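Local coordinates for SnoaL-like domain-containing protein (Agrobacterium tumefaciens str. C58, PDB 3DXO) that is of unknown function but is probably an isomerase of the SnoaL-like family, with an NTF2-type fold, at residues L6-T11 against D99-N104. Numbering follows the deposited sequence.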
loop_
_atom_site.group_PDB
_atom_site.type_symbol
_atom_site.label_atom_id
_atom_site.label_comp_id
_atom_site.label_asym_id
_atom_site.label_seq_id
_atom_site.Cartn_x
_atom_site.Cartn_y
_atom_site.Cartn_z
ATOM N N LEU B 6 -2.996 -15.204 0.293
ATOM C CA LEU B 6 -2.411 -15.814 -0.902
ATOM C C LEU B 6 -3.520 -15.974 -1.946
ATOM O O LEU B 6 -3.343 -15.610 -3.139
ATOM C CB LEU B 6 -1.738 -17.152 -0.576
ATOM C CG LEU B 6 -1.101 -17.889 -1.758
ATOM C CD1 LEU B 6 -0.081 -17.003 -2.491
ATOM C CD2 LEU B 6 -0.479 -19.213 -1.303
ATOM N N THR B 7 -4.665 -16.484 -1.487
ATOM C CA THR B 7 -5.830 -16.679 -2.359
ATOM C C THR B 7 -6.224 -15.348 -3.033
ATOM O O THR B 7 -6.477 -15.289 -4.244
ATOM C CB THR B 7 -7.023 -17.254 -1.561
ATOM O OG1 THR B 7 -6.627 -18.501 -0.961
ATOM C CG2 THR B 7 -8.242 -17.436 -2.438
ATOM N N ILE B 8 -6.242 -14.279 -2.248
ATOM C CA ILE B 8 -6.629 -12.983 -2.777
ATOM C C ILE B 8 -5.623 -12.552 -3.852
ATOM O O ILE B 8 -6.035 -12.142 -4.950
ATOM C CB ILE B 8 -6.789 -11.943 -1.647
ATOM C CG1 ILE B 8 -7.940 -12.376 -0.710
ATOM C CG2 ILE B 8 -7.063 -10.564 -2.223
ATOM C CD1 ILE B 8 -7.978 -11.692 0.666
ATOM N N ALA B 9 -4.322 -12.713 -3.566
ATOM C CA ALA B 9 -3.284 -12.333 -4.522
ATOM C C ALA B 9 -3.453 -13.158 -5.805
ATOM O O ALA B 9 -3.447 -12.616 -6.923
ATOM C CB ALA B 9 -1.921 -12.530 -3.926
ATOM N N GLN B 10 -3.677 -14.456 -5.636
ATOM C CA GLN B 10 -3.856 -15.356 -6.788
ATOM C C GLN B 10 -5.070 -15.059 -7.604
ATOM O O GLN B 10 -4.984 -15.103 -8.801
ATOM C CB GLN B 10 -3.925 -16.810 -6.354
ATOM C CG GLN B 10 -2.601 -17.324 -5.845
ATOM C CD GLN B 10 -2.737 -18.617 -5.131
ATOM O OE1 GLN B 10 -3.804 -18.947 -4.635
ATOM N NE2 GLN B 10 -1.653 -19.362 -5.056
ATOM N N THR B 11 -6.199 -14.792 -6.952
ATOM C CA THR B 11 -7.462 -14.445 -7.629
ATOM C C THR B 11 -7.285 -13.138 -8.395
ATOM O O THR B 11 -7.764 -12.992 -9.524
ATOM C CB THR B 11 -8.615 -14.270 -6.606
ATOM O OG1 THR B 11 -8.874 -15.519 -5.961
ATOM C CG2 THR B 11 -9.871 -13.783 -7.284
ATOM N N ASP B 99 0.949 -4.145 -4.863
ATOM C CA ASP B 99 -0.412 -3.661 -4.688
ATOM C C ASP B 99 -0.927 -3.829 -3.266
ATOM O O ASP B 99 -0.518 -4.748 -2.533
ATOM C CB ASP B 99 -1.387 -4.444 -5.576
ATOM C CG ASP B 99 -1.065 -4.350 -7.043
ATOM O OD1 ASP B 99 -1.374 -3.316 -7.686
ATOM O OD2 ASP B 99 -0.563 -5.372 -7.562
ATOM N N VAL B 100 -1.853 -2.941 -2.902
ATOM C CA VAL B 100 -2.576 -3.041 -1.648
ATOM C C VAL B 100 -4.030 -3.195 -2.080
ATOM O O VAL B 100 -4.553 -2.334 -2.764
ATOM C CB VAL B 100 -2.350 -1.843 -0.742
ATOM C CG1 VAL B 100 -3.167 -1.998 0.562
ATOM C CG2 VAL B 100 -0.876 -1.751 -0.436
ATOM N N VAL B 101 -4.649 -4.308 -1.686
ATOM C CA VAL B 101 -6.029 -4.637 -2.035
ATOM C C VAL B 101 -6.930 -4.629 -0.787
ATOM O O VAL B 101 -6.511 -5.064 0.270
ATOM C CB VAL B 101 -6.062 -6.033 -2.699
ATOM C CG1 VAL B 101 -7.485 -6.461 -3.022
ATOM C CG2 VAL B 101 -5.220 -6.021 -3.945
ATOM N N SER B 102 -8.156 -4.133 -0.907
ATOM C CA SER B 102 -9.086 -4.088 0.215
ATOM C C SER B 102 -10.327 -4.884 -0.132
ATOM O O SER B 102 -10.872 -4.765 -1.234
ATOM C CB SER B 102 -9.555 -2.666 0.495
ATOM O OG SER B 102 -8.505 -1.739 0.375
ATOM N N LEU B 103 -10.788 -5.676 0.819
ATOM C CA LEU B 103 -12.003 -6.431 0.659
ATOM C C LEU B 103 -13.100 -5.707 1.396
ATOM O O LEU B 103 -12.847 -5.103 2.427
ATOM C CB LEU B 103 -11.816 -7.854 1.192
ATOM C CG LEU B 103 -11.426 -8.902 0.143
ATOM C CD1 LEU B 103 -10.304 -8.459 -0.823
ATOM C CD2 LEU B 103 -11.078 -10.188 0.808
ATOM N N ASN B 104 -14.310 -5.722 0.855
ATOM C CA ASN B 104 -15.439 -5.129 1.553
ATOM C C ASN B 104 -15.956 -6.190 2.526
ATOM O O ASN B 104 -15.446 -7.308 2.541
ATOM C CB ASN B 104 -16.515 -4.625 0.583
ATOM C CG ASN B 104 -17.069 -5.722 -0.320
ATOM O OD1 ASN B 104 -16.941 -6.913 -0.032
ATOM N ND2 ASN B 104 -17.691 -5.313 -1.424
#
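The N-terminal helix of this NTF2-type fold, residues 3-17, packs on the curved sheet through Ile8, which meets Leu103 and Val101 near the end of strand 93-103. The contact is small, burying 119 Å² in all, and no hydrogen bond crosses it. The ends of the Ile8 and Leu103 side chains meet head on. The closest approach is between Ile8 CD1 and Leu103 CD2, at 3.4 Å. The other leucine methyl, Leu103 CD1, lies 4.1 Å from Ile8 CG2. Both leucine methyls therefore meet the isoleucine, each on a different branch. Ile8 has CG1 anti to its carbonyl carbon (chi1 -64°), and an extended second torsion (163°) carries CD1 out to Leu103. Its CG2 is anti to the backbone N and also touches Val101 CG1, at 4.2 Å. Val101 and Leu103 are two residues apart on the strand and both point to the helix, while Ser102 between them turns away. One isoleucine thus covers two neighbouring positions on one face of the sheet. Ile8 also rests on Thr80 of the adjacent strand 79-87. Further along the sheet, Leu6 and Ala9 pack on Leu69 and Pro73 of strand 66-76. On the helix, Thr7 O accepts two hydrogen bonds from Thr11, from its backbone N and from its hydroxyl, with Thr11 OG1 3.0 Å from Thr7 O and above the carbonyl plane. Val100, on the strand, packs against Phe115 of the second subunit. A helix laid by apolar side chains on a strongly bent mixed sheet is characteristic of the cone-like alpha+beta fold of the NTF2 clan.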